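Local atomic coordinates of uroporphyrinogen-III C-methyltransferase (Pseudomonas denitrificans, PDB entry 1S4D), a protein that catalyses two successive methylations of uroporphyrinogen III by S-adenosyl-L-methionine, making precorrin-2 on the way to cobalamin and siroheme. Residues V17-A22 against F123-G128; R39-I44 against R94-K99. All coordinates share one frame; numbering follows the deposited sequence.

Both contacts are parallel strand pairings in the same five-stranded sheet. Interaction 1 joins strand 16-21 to strand 123-126 at one margin of the sheet within this chain, and interaction 2 joins strand 94-99 to the start of strand 43-46. Strands 16-21 and 94-99 are neighbours, so the two contacts meet through backbone bonding of Val20 with Lys99 and packing of Val20 on Leu96. Both are largely buried. Interaction 1 runs through four matched residue pairs and ends in glycines near the S-adenosyl-L-homocysteine site, with one partly exposed arginine laid on a tryptophan. Interaction 2 is shorter and passes from an aliphatic centre to a charged edge of Asp42 and Arg94, farther from the bound S-adenosyl-L-homocysteine.

Interaction 1. Residues V17-A22 against F123-G128; sequences VWLVGA and FRIVPG
Val17 to Val20 pair in parallel register with Phe123 to Val126, the strand axes 4.7 Å apart and 14° from parallel. Leu19 is gripped through both backbone polar atoms, its N bonded to Arg124 O (3.1 Å) and its O accepting from Val126 N (2.9 Å), before Gly21 N reaches Val126 O. On one face of the pair, Arg124 lies alongside Trp18. Its CD sits over the centre of the six-membered ring, 3.7 Å from the centroid, as a CH-pi contact, and its CB covers CD1 and NE1. The chain bends at chi3 (-65°), and the guanidinium lies 36° from the ring plane with CZ 5.3 Å from the same centroid, at most a weak cation-pi attraction. Val126 CG2 meets Trp18 CE3 at 3.9 Å and also touches Val20 CG2. Replacing Trp18 with an alanine would probably leave the Arg124 chain without its flat support and open a gap beside Val126. On the other face, Ile125 CD1 reaches Leu19 CB and CD2. Next to the Gly21-Gly128 approach, a water donates to Gly21 O and Pro127 O. The C-terminal ends of this parallel pair lead into the S-adenosyl-L-homocysteine site, where Gly128 N bonds the carboxylate of ligand-binding Asp102. Helix 32-40 covers the Trp18 and Val126 face, helix 109-118 packs on Leu19 and Phe123, strand 94-99 continues the sheet beyond 17-21, and Trp257 of the second subunit packs on Arg124 and Ile125.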
loop_
_atom_site.group_PDB
_atom_site.type_symbol
_atom_site.label_atom_id
_atom_site.label_comp_id
_atom_site.label_asym_id
_atom_site.label_seq_id
_atom_site.Cartn_x
_atom_site.Cartn_y
_atom_site.Cartn_z
ATOM N N VAL B 17 8.094 16.279 13.233
ATOM C CA VAL B 17 8.537 15.530 12.069
ATOM C C VAL B 17 7.369 14.753 11.431
ATOM O O VAL B 17 6.636 14.019 12.121
ATOM C CB VAL B 17 9.691 14.570 12.434
ATOM C CG1 VAL B 17 10.169 13.822 11.204
ATOM C CG2 VAL B 17 10.856 15.329 13.141
ATOM N N TRP B 18 7.175 14.945 10.129
ATOM C CA TRP B 18 6.310 14.057 9.377
ATOM C C TRP B 18 7.154 12.996 8.640
ATOM O O TRP B 18 8.119 13.327 7.922
ATOM C CB TRP B 18 5.464 14.850 8.396
ATOM C CG TRP B 18 4.456 15.750 9.030
ATOM C CD1 TRP B 18 4.442 16.201 10.327
ATOM C CD2 TRP B 18 3.286 16.289 8.415
ATOM N NE1 TRP B 18 3.342 16.996 10.549
ATOM C CE2 TRP B 18 2.614 17.071 9.393
ATOM C CE3 TRP B 18 2.721 16.185 7.134
ATOM C CZ2 TRP B 18 1.425 17.745 9.132
ATOM C CZ3 TRP B 18 1.542 16.872 6.872
ATOM C CH2 TRP B 18 0.911 17.645 7.873
ATOM N N LEU B 19 6.805 11.727 8.851
ATOM C CA LEU B 19 7.303 10.630 8.027
ATOM C C LEU B 19 6.298 10.463 6.882
ATOM O O LEU B 19 5.156 10.076 7.104
ATOM C CB LEU B 19 7.420 9.357 8.858
ATOM C CG LEU B 19 8.527 9.316 9.936
ATOM C CD1 LEU B 19 8.342 10.377 10.946
ATOM C CD2 LEU B 19 8.524 8.015 10.676
ATOM N N VAL B 20 6.729 10.794 5.666
ATOM C CA VAL B 20 5.865 10.920 4.500
ATOM C C VAL B 20 6.338 9.981 3.387
ATOM O O VAL B 20 7.549 9.970 3.020
ATOM C CB VAL B 20 5.911 12.364 3.942
ATOM C CG1 VAL B 20 5.045 12.500 2.723
ATOM C CG2 VAL B 20 5.493 13.377 4.995
ATOM N N GLY B 21 5.390 9.194 2.861
ATOM C CA GLY B 21 5.665 8.333 1.729
ATOM C C GLY B 21 5.693 9.186 0.476
ATOM O O GLY B 21 4.793 9.997 0.270
ATOM N N ALA B 22 6.720 9.025 -0.352
ATOM C CA ALA B 22 6.770 9.675 -1.668
ATOM C C ALA B 22 6.106 8.818 -2.734
ATOM O O ALA B 22 5.973 9.230 -3.875
ATOM C CB ALA B 22 8.228 9.963 -2.067
ATOM N N PHE B 123 5.158 13.692 15.950
ATOM C CA PHE B 123 5.239 13.288 14.548
ATOM C C PHE B 123 3.878 12.919 14.046
ATOM O O PHE B 123 2.977 12.624 14.827
ATOM C CB PHE B 123 6.174 12.088 14.365
ATOM C CG PHE B 123 5.681 10.841 15.024
ATOM C CD1 PHE B 123 5.014 9.879 14.303
ATOM C CD2 PHE B 123 5.890 10.636 16.382
ATOM C CE1 PHE B 123 4.546 8.734 14.918
ATOM C CE2 PHE B 123 5.425 9.493 17.012
ATOM C CZ PHE B 123 4.743 8.542 16.282
ATOM N N ARG B 124 3.748 12.925 12.724
ATOM C CA ARG B 124 2.588 12.398 12.029
ATOM C C ARG B 124 3.121 11.348 11.042
ATOM O O ARG B 124 4.270 11.471 10.596
ATOM C CB ARG B 124 1.893 13.531 11.263
ATOM C CG ARG B 124 0.961 13.044 10.150
ATOM C CD ARG B 124 0.151 14.127 9.479
ATOM N NE ARG B 124 -0.799 14.756 10.397
ATOM C CZ ARG B 124 -2.116 14.676 10.313
ATOM N NH1 ARG B 124 -2.697 13.967 9.348
ATOM N NH2 ARG B 124 -2.860 15.312 11.211
ATOM N N ILE B 125 2.305 10.341 10.706
ATOM C CA ILE B 125 2.596 9.454 9.571
ATOM C C ILE B 125 1.680 9.762 8.392
ATOM O O ILE B 125 0.467 9.888 8.541
ATOM C CB ILE B 125 2.447 7.962 9.960
ATOM C CG1 ILE B 125 3.334 7.611 11.165
ATOM C CG2 ILE B 125 2.738 7.036 8.753
ATOM C CD1 ILE B 125 4.838 7.643 10.885
ATOM N N VAL B 126 2.273 9.874 7.219
ATOM C CA VAL B 126 1.529 10.078 6.015
ATOM C C VAL B 126 1.817 8.912 5.101
ATOM O O VAL B 126 2.884 8.819 4.495
ATOM C CB VAL B 126 1.945 11.379 5.331
ATOM C CG1 VAL B 126 1.219 11.537 3.964
ATOM C CG2 VAL B 126 1.676 12.547 6.242
ATOM N N PRO B 127 0.871 7.989 5.043
ATOM C CA PRO B 127 0.899 6.885 4.089
ATOM C C PRO B 127 1.282 7.279 2.687
ATOM O O PRO B 127 0.999 8.383 2.258
ATOM C CB PRO B 127 -0.547 6.441 4.103
ATOM C CG PRO B 127 -0.863 6.545 5.534
ATOM C CD PRO B 127 -0.293 7.889 5.941
ATOM N N GLY B 128 1.933 6.369 1.978
ATOM C CA GLY B 128 2.201 6.535 0.561
ATOM C C GLY B 128 1.898 5.283 -0.244
ATOM O O GLY B 128 1.672 4.223 0.317
HETATM O O HOH W 1 1.984 10.079 0.347
#

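Interaction 2. Residues R39-I44 against R94-K99; sequences RQADVI and RVLRLK
Ile44 runs alongside Leu96 on one face of the sheet, CG1 3.8 Å from Leu96 CD1. Ala41 closes in on the same leucine, its CB 3.7 Å from Leu96 CB and also touching CD1, so that one methyl branch of Leu96 is shared by both partners. Farther along, Ile44 CG2, placed opposite the backbone N by a chi1 of -64° for CG1, meets Leu98 CB at 4.1 Å. Val43 CG1 and Val95 CG2 make a looser aliphatic contact on the other face of the sheet, where both side chains also touch Leu88 of helix 78-90. The backbone pairing between these faces is parallel, with Leu96 N bonded to Val43 O at 3.0 Å. Strand 16-21, helix 32-40 and strand 43-46 form a beta-alpha-beta crossover, and strand 94-99 is inserted between its two strands; Ala37 and Leu38 of the crossing helix pack on Leu96. The turn that brings the chain from this helix into strand 43-46 is fastened to Arg94. Arg94 O accepts from Asp42 N at 2.9 Å and, weakly, from Val43 N. In return Arg94 N donates to Asp42 OD2 in a nearly straight bond (2.9 Å, 173°) that uses the anti lone pair of the oxygen. The arginine chain, extended from CG to NE, runs past this carboxylate, CD lying 3.5 Å from Gln40 O. Its salt bridge from NE to Asp42 OD2 is long, 3.9 Å, with the carboxylate and guanidinium planes 54° apart, while Arg94 NH1 bonds Leu12 O.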
loop_
_atom_site.group_PDB
_atom_site.type_symbol
_atom_site.label_atom_id
_atom_site.label_comp_id
_atom_site.label_asym_id
_atom_site.label_seq_id
_atom_site.Cartn_x
_atom_site.Cartn_y
_atom_site.Cartn_z
ATOM N N ARG B 39 5.237 21.475 0.611
ATOM C CA ARG B 39 5.106 22.911 0.374
ATOM C C ARG B 39 5.381 23.711 1.639
ATOM O O ARG B 39 5.674 24.892 1.570
ATOM C CB ARG B 39 3.749 23.250 -0.306
ATOM C CG ARG B 39 2.761 24.142 0.467
ATOM C CD ARG B 39 1.290 24.052 0.008
ATOM N NE ARG B 39 1.140 24.180 -1.451
ATOM C CZ ARG B 39 0.891 25.325 -2.114
ATOM N NH1 ARG B 39 0.757 26.491 -1.472
ATOM N NH2 ARG B 39 0.780 25.303 -3.438
ATOM N N GLN B 40 5.332 23.044 2.786
ATOM C CA GLN B 40 5.499 23.706 4.082
ATOM C C GLN B 40 6.870 23.496 4.707
ATOM O O GLN B 40 7.312 24.311 5.518
ATOM C CB GLN B 40 4.446 23.218 5.067
ATOM C CG GLN B 40 3.150 23.959 4.974
ATOM C CD GLN B 40 2.038 23.311 5.779
ATOM O OE1 GLN B 40 1.029 22.921 5.219
ATOM N NE2 GLN B 40 2.219 23.203 7.086
ATOM N N ALA B 41 7.535 22.401 4.342
ATOM C CA ALA B 41 8.758 21.979 5.024
ATOM C C ALA B 41 9.903 23.003 5.044
ATOM O O ALA B 41 10.165 23.695 4.064
ATOM C CB ALA B 41 9.235 20.681 4.464
ATOM N N ASP B 42 10.588 23.083 6.177
ATOM C CA ASP B 42 11.831 23.836 6.250
ATOM C C ASP B 42 12.974 22.977 5.763
ATOM O O ASP B 42 13.916 23.478 5.178
ATOM C CB ASP B 42 12.102 24.319 7.672
ATOM C CG ASP B 42 11.132 25.389 8.116
ATOM O OD1 ASP B 42 10.956 26.368 7.365
ATOM O OD2 ASP B 42 10.505 25.340 9.192
ATOM N N VAL B 43 12.880 21.679 5.990
ATOM C CA VAL B 43 13.931 20.770 5.583
ATOM C C VAL B 43 13.328 19.424 5.177
ATOM O O VAL B 43 12.414 18.920 5.813
ATOM C CB VAL B 43 15.086 20.695 6.659
ATOM C CG1 VAL B 43 14.572 20.265 8.027
ATOM C CG2 VAL B 43 16.240 19.828 6.190
ATOM N N ILE B 44 13.807 18.885 4.068
ATOM C CA ILE B 44 13.285 17.647 3.508
ATOM C C ILE B 44 14.436 16.663 3.486
ATOM O O ILE B 44 15.379 16.797 2.675
ATOM C CB ILE B 44 12.734 17.883 2.081
ATOM C CG1 ILE B 44 11.551 18.844 2.129
ATOM C CG2 ILE B 44 12.301 16.572 1.424
ATOM C CD1 ILE B 44 11.109 19.315 0.801
ATOM N N ARG B 94 10.241 22.874 10.687
ATOM C CA ARG B 94 9.187 21.979 10.248
ATOM C C ARG B 94 9.916 20.913 9.422
ATOM O O ARG B 94 10.502 21.224 8.378
ATOM C CB ARG B 94 8.159 22.723 9.384
ATOM C CG ARG B 94 7.539 24.009 9.990
ATOM C CD ARG B 94 6.964 24.921 8.926
ATOM N NE ARG B 94 6.754 26.292 9.377
ATOM C CZ ARG B 94 5.634 26.723 9.983
ATOM N NH1 ARG B 94 4.621 25.885 10.210
ATOM N NH2 ARG B 94 5.527 27.991 10.369
ATOM N N VAL B 95 9.909 19.673 9.909
ATOM C CA VAL B 95 10.747 18.612 9.353
ATOM C C VAL B 95 9.932 17.563 8.605
ATOM O O VAL B 95 8.989 16.965 9.166
ATOM C CB VAL B 95 11.586 17.901 10.461
ATOM C CG1 VAL B 95 12.596 16.966 9.850
ATOM C CG2 VAL B 95 12.283 18.902 11.336
ATOM N N LEU B 96 10.315 17.347 7.349
ATOM C CA LEU B 96 9.718 16.347 6.471
ATOM C C LEU B 96 10.740 15.259 6.211
ATOM O O LEU B 96 11.818 15.543 5.635
ATOM C CB LEU B 96 9.380 17.000 5.124
ATOM C CG LEU B 96 8.113 16.644 4.348
ATOM C CD1 LEU B 96 8.276 17.211 3.014
ATOM C CD2 LEU B 96 7.918 15.186 4.209
ATOM N N ARG B 97 10.443 14.031 6.641
ATOM C CA ARG B 97 11.305 12.884 6.285
ATOM C C ARG B 97 10.560 12.225 5.153
ATOM O O ARG B 97 9.476 11.696 5.382
ATOM C CB ARG B 97 11.536 11.931 7.469
ATOM C CG ARG B 97 12.055 10.526 7.118
ATOM C CD ARG B 97 13.585 10.310 7.218
ATOM N NE ARG B 97 14.143 10.180 5.876
ATOM C CZ ARG B 97 14.750 9.108 5.365
ATOM N NH1 ARG B 97 14.972 8.004 6.078
ATOM N NH2 ARG B 97 15.167 9.158 4.113
ATOM N N LEU B 98 11.106 12.334 3.933
ATOM C CA LEU B 98 10.434 11.870 2.717
ATOM C C LEU B 98 10.902 10.463 2.405
ATOM O O LEU B 98 12.044 10.260 2.023
ATOM C CB LEU B 98 10.810 12.748 1.528
ATOM C CG LEU B 98 9.839 13.302 0.460
ATOM C CD1 LEU B 98 10.504 13.480 -0.906
ATOM C CD2 LEU B 98 8.580 12.507 0.311
ATOM N N LYS B 99 10.051 9.470 2.552
ATOM C CA LYS B 99 10.551 8.139 2.302
ATOM C C LYS B 99 9.948 7.584 1.032
ATOM O O LYS B 99 8.793 7.921 0.674
ATOM C CB LYS B 99 10.255 7.269 3.511
ATOM C CG LYS B 99 10.599 8.006 4.822
ATOM C CD LYS B 99 10.032 7.301 6.012
ATOM C CE LYS B 99 10.508 5.862 6.042
ATOM N NZ LYS B 99 11.957 5.847 6.294
#